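Local coordinates for protein separin (Saccharomyces cerevisiae, PDB 5U1T) that acts as a caspase-like cysteine protease that cleaves the cohesin subunit SCC1 at anaphase onset, starting chromosome segregation, and is held inactive by securin for most of the cell cycle, at residues S409-T414 / S443-A448; S456-V461 / Q478-H483; K801-I806 / K1085-I1090. All coordinates share one frame; numbering follows the deposited sequence.

Contact 1: residues S409-T414 / S443-A448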
loop_
_atom_site.group_PDB
_atom_site.type_symbol
_atom_site.label_atom_id
_atom_site.label_comp_id
_atom_site.label_asym_id
_atom_site.label_seq_id
_atom_site.Cartn_x
_atom_site.Cartn_y
_atom_site.Cartn_z
ATOM N N SER A 409 -51.596 12.787 2.264
ATOM C CA SER A 409 -52.110 13.551 3.391
ATOM C C SER A 409 -51.883 12.826 4.703
ATOM O O SER A 409 -51.378 13.412 5.661
ATOM C CB SER A 409 -53.591 13.853 3.214
ATOM O OG SER A 409 -53.778 14.724 2.120
ATOM N N PHE A 410 -52.240 11.549 4.752
ATOM C CA PHE A 410 -51.959 10.753 5.943
ATOM C C PHE A 410 -50.466 10.668 6.259
ATOM O O PHE A 410 -50.076 10.689 7.424
ATOM C CB PHE A 410 -52.543 9.353 5.797
ATOM C CG PHE A 410 -53.964 9.261 6.214
ATOM C CD1 PHE A 410 -54.292 9.023 7.542
ATOM C CD2 PHE A 410 -54.984 9.439 5.290
ATOM C CE1 PHE A 410 -55.624 8.945 7.940
ATOM C CE2 PHE A 410 -56.323 9.363 5.678
ATOM C CZ PHE A 410 -56.645 9.119 7.006
ATOM N N LEU A 411 -49.632 10.584 5.226
ATOM C CA LEU A 411 -48.198 10.436 5.440
ATOM C C LEU A 411 -47.641 11.728 6.004
ATOM O O LEU A 411 -46.837 11.705 6.936
ATOM C CB LEU A 411 -47.470 10.056 4.147
ATOM C CG LEU A 411 -45.974 9.793 4.311
ATOM C CD1 LEU A 411 -45.769 8.646 5.281
ATOM C CD2 LEU A 411 -45.313 9.496 2.975
ATOM N N LEU A 412 -48.067 12.858 5.445
ATOM C CA LEU A 412 -47.678 14.144 6.006
ATOM C C LEU A 412 -48.158 14.220 7.449
ATOM O O LEU A 412 -47.432 14.685 8.327
ATOM C CB LEU A 412 -48.233 15.304 5.184
ATOM C CG LEU A 412 -47.435 15.677 3.933
ATOM C CD1 LEU A 412 -48.225 16.628 3.053
ATOM C CD2 LEU A 412 -46.105 16.285 4.313
ATOM N N LYS A 413 -49.358 13.720 7.713
ATOM C CA LYS A 413 -49.856 13.744 9.080
ATOM C C LYS A 413 -49.018 12.825 9.974
ATOM O O LYS A 413 -48.756 13.126 11.136
ATOM C CB LYS A 413 -51.336 13.356 9.132
ATOM C CG LYS A 413 -52.082 14.022 10.282
ATOM C CD LYS A 413 -53.436 13.399 10.537
ATOM C CE LYS A 413 -54.184 14.115 11.690
ATOM N NZ LYS A 413 -53.354 14.164 12.947
ATOM N N THR A 414 -48.580 11.711 9.411
ATOM C CA THR A 414 -47.732 10.769 10.125
ATOM C C THR A 414 -46.371 11.374 10.497
ATOM O O THR A 414 -45.984 11.362 11.667
ATOM C CB THR A 414 -47.518 9.499 9.283
ATOM O OG1 THR A 414 -48.786 8.864 9.062
ATOM C CG2 THR A 414 -46.540 8.529 9.977
ATOM N N SER A 443 -39.637 6.168 1.858
ATOM C CA SER A 443 -39.823 5.034 0.978
ATOM C C SER A 443 -41.278 4.845 0.555
ATOM O O SER A 443 -41.541 4.422 -0.564
ATOM C CB SER A 443 -39.319 3.772 1.659
ATOM O OG SER A 443 -37.930 3.884 1.923
ATOM N N SER A 444 -42.221 5.168 1.438
ATOM C CA SER A 444 -43.627 4.904 1.166
ATOM C C SER A 444 -44.286 6.028 0.353
ATOM O O SER A 444 -45.349 5.826 -0.245
ATOM C CB SER A 444 -44.383 4.674 2.477
ATOM O OG SER A 444 -44.290 5.799 3.337
ATOM N N ALA A 445 -43.639 7.193 0.310
ATOM C CA ALA A 445 -44.190 8.353 -0.387
ATOM C C ALA A 445 -44.400 8.069 -1.875
ATOM O O ALA A 445 -43.587 7.385 -2.504
ATOM C CB ALA A 445 -43.290 9.563 -0.196
ATOM N N GLN A 446 -45.474 8.634 -2.423
ATOM C CA GLN A 446 -46.001 8.299 -3.746
ATOM C C GLN A 446 -45.286 8.850 -4.968
ATOM O O GLN A 446 -45.631 8.478 -6.089
ATOM C CB GLN A 446 -47.443 8.781 -3.851
ATOM C CG GLN A 446 -48.222 8.669 -2.582
ATOM C CD GLN A 446 -48.737 7.270 -2.387
ATOM O OE1 GLN A 446 -48.057 6.290 -2.665
ATOM N NE2 GLN A 446 -49.954 7.171 -1.940
ATOM N N SER A 447 -44.350 9.771 -4.786
ATOM C CA SER A 447 -43.683 10.368 -5.932
ATOM C C SER A 447 -42.385 10.971 -5.476
ATOM O O SER A 447 -42.089 10.961 -4.289
ATOM C CB SER A 447 -44.554 11.433 -6.609
ATOM O OG SER A 447 -44.440 12.698 -5.974
ATOM N N ALA A 448 -41.616 11.495 -6.420
ATOM C CA ALA A 448 -40.309 12.039 -6.113
ATOM C C ALA A 448 -40.455 13.313 -5.308
ATOM O O ALA A 448 -39.756 13.509 -4.320
ATOM C CB ALA A 448 -39.520 12.298 -7.383
#
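Leu411 makes all of the contact from its side, against Ser444 and Ala445. It lies near the start of helix 408-425. Its partners lie where helix 431-444 ends, so the beginning of one helix meets the end of the next. This is the packing expected of an antiparallel helical hairpin.

Along 409-414, Phe410 comes first. Its ring meets Phe405 edge-to-face and packs on helix 388-404. Leu411 follows, with CG anti to the backbone N (chi1 -176°), and this sends both methyls across the gap. CD2 lies 3.7 Å from Ala445 CA and 3.8 Å from Ala445 CB, so it rests on the backbone carbon as well as on the methyl. CD1 lies 3.8 Å from Ser444 OG. The serine oxygen is also 3.9 Å from Leu411 CD2, so both branches of the leucine reach it. One turn further on, Thr414 binds back into its own helix. Its OG1 gives a 2.8 Å hydrogen bond to Phe410 O, from above the carbonyl plane. Thr414 N reaches the same oxygen from the opposite face, so two donors grip it.

Leu411 also touches Phe441 and, on helix 448-458, Ile454. Ser444 packs on Phe399 and on an apolar side chain of the chain of another protein.

Ala445 is the first residue to leave the helical conformation, so the leucine sits where helix 431-444 gives way to the turn. The Ser444 hydroxyl bonds to Phe441 O. Against the methyls of Leu411, which offer it no polar atom, it makes only van der Waals contact. The join rests on apolar packing, with about 98 Å² buried and without polar pairing between the two segments.

Contact 2: residues S456-V461 / Q478-H483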
loop_
_atom_site.group_PDB
_atom_site.type_symbol
_atom_site.label_atom_id
_atom_site.label_comp_id
_atom_site.label_asym_id
_atom_site.label_seq_id
_atom_site.Cartn_x
_atom_site.Cartn_y
_atom_site.Cartn_z
ATOM N N SER A 456 -38.238 16.862 4.399
ATOM C CA SER A 456 -38.041 18.177 4.962
ATOM C C SER A 456 -38.659 18.335 6.326
ATOM O O SER A 456 -38.327 19.241 7.052
ATOM C CB SER A 456 -38.633 19.214 4.036
ATOM O OG SER A 456 -37.724 20.241 3.802
ATOM N N CYS A 457 -39.588 17.464 6.655
ATOM C CA CYS A 457 -40.121 17.393 7.982
ATOM C C CYS A 457 -39.066 16.878 8.915
ATOM O O CYS A 457 -39.081 17.192 10.074
ATOM C CB CYS A 457 -41.342 16.489 8.013
ATOM S SG CYS A 457 -42.735 17.041 7.031
ATOM N N LEU A 458 -38.134 16.093 8.415
ATOM C CA LEU A 458 -37.104 15.566 9.274
ATOM C C LEU A 458 -35.864 16.411 9.196
ATOM O O LEU A 458 -35.221 16.643 10.175
ATOM C CB LEU A 458 -36.781 14.141 8.871
ATOM C CG LEU A 458 -35.684 13.336 9.548
ATOM C CD1 LEU A 458 -34.356 14.000 9.331
ATOM C CD2 LEU A 458 -35.932 13.087 11.003
ATOM N N PHE A 459 -35.515 16.868 8.017
ATOM C CA PHE A 459 -34.331 17.693 7.902
ATOM C C PHE A 459 -34.750 19.100 8.247
ATOM O O PHE A 459 -35.057 19.921 7.380
ATOM C CB PHE A 459 -33.703 17.587 6.515
ATOM C CG PHE A 459 -32.286 18.038 6.466
ATOM C CD1 PHE A 459 -31.280 17.236 6.960
ATOM C CD2 PHE A 459 -31.958 19.270 5.930
ATOM C CE1 PHE A 459 -29.946 17.647 6.918
ATOM C CE2 PHE A 459 -30.631 19.694 5.881
ATOM C CZ PHE A 459 -29.629 18.881 6.379
ATOM N N ASN A 460 -34.772 19.345 9.551
ATOM C CA ASN A 460 -35.364 20.551 10.129
ATOM C C ASN A 460 -34.609 20.912 11.391
ATOM O O ASN A 460 -34.421 20.061 12.255
ATOM C CB ASN A 460 -36.867 20.321 10.424
ATOM C CG ASN A 460 -37.550 21.526 11.063
ATOM O OD1 ASN A 460 -37.591 21.653 12.292
ATOM N ND2 ASN A 460 -38.123 22.393 10.225
ATOM N N VAL A 461 -34.190 22.168 11.497
ATOM C CA VAL A 461 -33.344 22.600 12.605
ATOM C C VAL A 461 -33.914 22.390 14.027
ATOM O O VAL A 461 -33.126 22.189 14.953
ATOM C CB VAL A 461 -32.970 24.084 12.452
ATOM C CG1 VAL A 461 -34.134 24.954 12.744
ATOM C CG2 VAL A 461 -31.839 24.440 13.378
ATOM N N GLN A 478 -25.334 12.802 9.076
ATOM C CA GLN A 478 -24.794 11.723 8.292
ATOM C C GLN A 478 -25.785 10.618 8.176
ATOM O O GLN A 478 -25.932 10.038 7.133
ATOM C CB GLN A 478 -23.488 11.231 8.856
ATOM C CG GLN A 478 -22.339 11.534 7.933
ATOM C CD GLN A 478 -21.055 11.627 8.665
ATOM O OE1 GLN A 478 -20.804 10.859 9.571
ATOM N NE2 GLN A 478 -20.237 12.572 8.289
ATOM N N ASN A 479 -26.471 10.331 9.259
ATOM C CA ASN A 479 -27.500 9.308 9.217
ATOM C C ASN A 479 -28.683 9.704 8.339
ATOM O O ASN A 479 -29.267 8.853 7.658
ATOM C CB ASN A 479 -27.979 8.991 10.616
ATOM C CG ASN A 479 -27.104 7.983 11.288
ATOM O OD1 ASN A 479 -27.440 6.805 11.347
ATOM N ND2 ASN A 479 -25.948 8.424 11.769
ATOM N N ALA A 480 -29.033 10.991 8.351
ATOM C CA ALA A 480 -30.115 11.496 7.505
ATOM C C ALA A 480 -29.686 11.372 6.054
ATOM O O ALA A 480 -30.503 11.202 5.151
ATOM C CB ALA A 480 -30.452 12.951 7.850
ATOM N N PHE A 481 -28.383 11.461 5.841
ATOM C CA PHE A 481 -27.838 11.326 4.502
ATOM C C PHE A 481 -27.887 9.882 4.019
ATOM O O PHE A 481 -28.452 9.588 2.961
ATOM C CB PHE A 481 -26.412 11.818 4.461
ATOM C CG PHE A 481 -25.813 11.758 3.102
ATOM C CD1 PHE A 481 -25.157 10.610 2.672
ATOM C CD2 PHE A 481 -25.906 12.841 2.248
ATOM C CE1 PHE A 481 -24.612 10.546 1.430
ATOM C CE2 PHE A 481 -25.343 12.775 0.992
ATOM C CZ PHE A 481 -24.694 11.619 0.586
ATOM N N ILE A 482 -27.264 8.996 4.783
ATOM C CA ILE A 482 -27.262 7.584 4.453
ATOM C C ILE A 482 -28.673 7.014 4.315
ATOM O O ILE A 482 -28.977 6.372 3.316
ATOM C CB ILE A 482 -26.497 6.773 5.504
ATOM C CG1 ILE A 482 -24.998 7.010 5.352
ATOM C CG2 ILE A 482 -26.795 5.304 5.360
ATOM C CD1 ILE A 482 -24.210 6.799 6.626
ATOM N N HIS A 483 -29.544 7.243 5.291
ATOM C CA HIS A 483 -30.808 6.504 5.311
ATOM C C HIS A 483 -31.970 7.178 4.580
ATOM O O HIS A 483 -32.981 6.525 4.305
ATOM C CB HIS A 483 -31.240 6.238 6.752
ATOM C CG HIS A 483 -30.274 5.399 7.528
ATOM N ND1 HIS A 483 -30.497 4.065 7.802
ATOM C CD2 HIS A 483 -29.084 5.703 8.098
ATOM C CE1 HIS A 483 -29.487 3.587 8.506
ATOM N NE2 HIS A 483 -28.615 4.560 8.699
#
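Ala480 faces Leu458 and Phe459 in a small apolar helix-to-helix contact of the helical domain. It joins helix 470-485 to the last part of helix 448-458. Phe459 is the centre of an inverse gamma turn, and Asn460 N makes a weak 2.8 Å hydrogen bond to Leu458 O.

Ala480 has the most surface buried, and its CB is the point on which both partners converge. The backbones come to 7.5 Å between Phe459 CA and Ala480 CA. The helix presents only a methyl there, and two larger side chains fill the distance from the other side.

Leu458 points at the alanine. Its CG is anti to the backbone N (chi1 177°), and the CD1 branch makes the touch, 4.3 Å from Ala480 CB. Leu458 also packs on Phe476 of helix 470-485 and on Thr434 and Phe438 of helix 431-444. It thus sits among three helices.

Phe459 plays a different part. Its bond to CB does not aim at Ala480, but the ring end swings nearer. The ring also packs on Met503, Leu504 and Leu507 of helix 501-509, and it meets the rings of Phe455 and Phe496. Ala480 therefore borders a larger aromatic and aliphatic cluster.

All three touching residues are buried, but the segments bury just 73 Å² between them, so this is a light contact. At the phenylalanine ring the methyl comes to the edge, near the ring plane: Phe459 CD1 lies 4.5 Å from Ala480 CB.

Contact 3: residues K801-I806 / K1085-I1090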
loop_
_atom_site.group_PDB
_atom_site.type_symbol
_atom_site.label_atom_id
_atom_site.label_comp_id
_atom_site.label_asym_id
_atom_site.label_seq_id
_atom_site.Cartn_x
_atom_site.Cartn_y
_atom_site.Cartn_z
ATOM N N LYS A 801 15.342 -6.373 -6.273
ATOM C CA LYS A 801 16.266 -6.934 -5.314
ATOM C C LYS A 801 16.437 -8.443 -5.534
ATOM O O LYS A 801 17.552 -8.960 -5.434
ATOM C CB LYS A 801 15.799 -6.648 -3.885
ATOM C CG LYS A 801 16.168 -5.265 -3.322
ATOM C CD LYS A 801 15.475 -5.066 -1.963
ATOM C CE LYS A 801 16.279 -4.201 -0.978
ATOM N NZ LYS A 801 15.760 -4.270 0.446
ATOM N N ILE A 802 15.363 -9.156 -5.850
ATOM C CA ILE A 802 15.475 -10.610 -5.979
ATOM C C ILE A 802 16.332 -10.969 -7.198
ATOM O O ILE A 802 17.114 -11.923 -7.172
ATOM C CB ILE A 802 14.097 -11.307 -6.100
ATOM C CG1 ILE A 802 13.267 -11.137 -4.825
ATOM C CG2 ILE A 802 14.261 -12.795 -6.347
ATOM C CD1 ILE A 802 11.838 -11.652 -4.970
ATOM N N HIS A 803 16.205 -10.173 -8.251
ATOM C CA HIS A 803 16.931 -10.409 -9.477
ATOM C C HIS A 803 18.376 -9.875 -9.433
ATOM O O HIS A 803 19.225 -10.320 -10.206
ATOM C CB HIS A 803 16.153 -9.813 -10.650
ATOM C CG HIS A 803 14.891 -10.560 -10.968
ATOM N ND1 HIS A 803 14.825 -11.528 -11.946
ATOM C CD2 HIS A 803 13.653 -10.499 -10.422
ATOM C CE1 HIS A 803 13.599 -12.021 -11.998
ATOM N NE2 HIS A 803 12.869 -11.414 -11.082
ATOM N N ILE A 804 18.654 -8.936 -8.531
ATOM C CA ILE A 804 20.026 -8.508 -8.265
ATOM C C ILE A 804 20.738 -9.631 -7.547
ATOM O O ILE A 804 21.846 -10.002 -7.916
ATOM C CB ILE A 804 20.094 -7.240 -7.417
ATOM C CG1 ILE A 804 19.713 -6.038 -8.263
ATOM C CG2 ILE A 804 21.479 -7.035 -6.851
ATOM C CD1 ILE A 804 19.266 -4.857 -7.451
ATOM N N ARG A 805 20.082 -10.198 -6.543
ATOM C CA ARG A 805 20.640 -11.320 -5.814
ATOM C C ARG A 805 21.093 -12.462 -6.729
ATOM O O ARG A 805 22.126 -13.061 -6.487
ATOM C CB ARG A 805 19.632 -11.846 -4.801
ATOM C CG ARG A 805 20.035 -13.173 -4.238
ATOM C CD ARG A 805 19.031 -13.709 -3.289
ATOM N NE ARG A 805 19.461 -13.530 -1.906
ATOM C CZ ARG A 805 19.819 -14.530 -1.111
ATOM N NH1 ARG A 805 20.178 -14.269 0.144
ATOM N NH2 ARG A 805 19.815 -15.788 -1.567
ATOM N N ILE A 806 20.344 -12.774 -7.782
ATOM C CA ILE A 806 20.775 -13.857 -8.661
ATOM C C ILE A 806 21.501 -13.345 -9.899
ATOM O O ILE A 806 21.770 -14.110 -10.823
ATOM C CB ILE A 806 19.601 -14.738 -9.114
ATOM C CG1 ILE A 806 18.671 -13.952 -10.039
ATOM C CG2 ILE A 806 18.876 -15.307 -7.908
ATOM C CD1 ILE A 806 17.503 -14.746 -10.485
ATOM N N LYS A 1085 17.594 -20.409 -16.443
ATOM C CA LYS A 1085 16.855 -21.514 -17.044
ATOM C C LYS A 1085 15.559 -21.796 -16.266
ATOM O O LYS A 1085 14.469 -21.792 -16.850
ATOM C CB LYS A 1085 17.737 -22.764 -17.118
ATOM C CG LYS A 1085 17.084 -24.003 -17.725
ATOM C CD LYS A 1085 16.952 -23.940 -19.235
ATOM C CE LYS A 1085 16.436 -25.278 -19.774
ATOM N NZ LYS A 1085 16.183 -25.311 -21.249
ATOM N N VAL A 1086 15.668 -22.009 -14.954
ATOM C CA VAL A 1086 14.506 -22.359 -14.133
ATOM C C VAL A 1086 13.402 -21.296 -14.167
ATOM O O VAL A 1086 12.239 -21.611 -14.438
ATOM C CB VAL A 1086 14.907 -22.607 -12.668
ATOM C CG1 VAL A 1086 13.671 -22.700 -11.792
ATOM C CG2 VAL A 1086 15.739 -23.874 -12.559
ATOM N N LEU A 1087 13.774 -20.043 -13.907
ATOM C CA LEU A 1087 12.825 -18.937 -13.899
ATOM C C LEU A 1087 12.122 -18.748 -15.241
ATOM O O LEU A 1087 11.059 -18.123 -15.308
ATOM C CB LEU A 1087 13.525 -17.637 -13.496
ATOM C CG LEU A 1087 13.642 -17.397 -11.986
ATOM C CD1 LEU A 1087 14.458 -16.159 -11.695
ATOM C CD2 LEU A 1087 12.268 -17.275 -11.332
ATOM N N ASN A 1088 12.634 -19.361 -16.284
ATOM C CA ASN A 1088 12.103 -19.137 -17.615
ATOM C C ASN A 1088 11.171 -20.259 -18.043
ATOM O O ASN A 1088 10.347 -20.086 -18.909
ATOM C CB ASN A 1088 13.242 -19.000 -18.609
ATOM C CG ASN A 1088 13.151 -17.746 -19.438
ATOM O OD1 ASN A 1088 12.295 -17.624 -20.284
ATOM N ND2 ASN A 1088 14.050 -16.818 -19.207
ATOM N N ASN A 1089 11.305 -21.419 -17.431
ATOM C CA ASN A 1089 10.413 -22.528 -17.716
ATOM C C ASN A 1089 9.292 -22.619 -16.673
ATOM O O ASN A 1089 8.549 -23.604 -16.625
ATOM C CB ASN A 1089 11.204 -23.829 -17.791
ATOM C CG ASN A 1089 12.123 -23.889 -19.017
ATOM O OD1 ASN A 1089 13.301 -23.500 -18.963
ATOM N ND2 ASN A 1089 11.591 -24.390 -20.125
ATOM N N ILE A 1090 9.171 -21.571 -15.856
ATOM C CA ILE A 1090 8.079 -21.439 -14.897
ATOM C C ILE A 1090 6.709 -21.365 -15.570
ATOM O O ILE A 1090 6.476 -20.501 -16.415
ATOM C CB ILE A 1090 8.233 -20.166 -14.031
ATOM C CG1 ILE A 1090 9.470 -20.253 -13.137
ATOM C CG2 ILE A 1090 6.982 -19.941 -13.193
ATOM C CD1 ILE A 1090 9.436 -19.286 -11.947
#
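Leu1087 points across from helix 1075-1088 to Ile806 and His803 at the end of helix 782-805. The two backbones stay well apart, with His803 CA and Leu1087 CA 10.4 Å from each other. The side chains have to bridge that distance.

From Leu1087 CB the chain starts with CG anti to the carbonyl carbon (chi1 -85°). Leu1087 CB itself remains 5.8 Å from Ile806 CD1. Leu1087 CG is closer, 4.9 Å from Ile806 CD1. Here the side chain forks, and CD1 is the branch that makes the contact. It lies 3.6 Å from Ile806 CD1, and the two side chains meet tip to tip. The same methyl also approaches the His803 imidazole obliquely. Leu1087 CD2 stays farther off, 5.9 Å from Ile806 CD1.

Both side chains also pack on helix 756-775, Leu1087 on Ile757 and Ile806 on Val756. His803 also packs on an acidic side chain of the chain of another protein.

Lys1085 NZ hydrogen-bonds to Lys1484 O and Leu1519 O, which ties helix 1075-1088 to the C-terminal part of the chain. The contact is plain apolar packing between helices far apart in the chain, 782-805 and 1075-1088, beside helix 756-775.

Overall arrangement
The contacts follow one another along the chain, each closing before the next opens. Contacts 1 and 2 are neighbours, with centres 16 Å apart and nearest atoms about 4 Å apart. Helix 431-444, which ends in contact 1, is followed directly by helix 448-458, which takes part in contact 2. Together they pack successive helices of the helical domain over short sequence spans. Contact 3 lies far off, its centre 68 Å from that of contact 1 and 59 Å from that of contact 2. It joins segments 279 residues apart in the chain. The elongated, mostly helical chain thus has local packing in contacts 1 and 2 and a long-range join in contact 3, all away from the probable catalytic Cys1497.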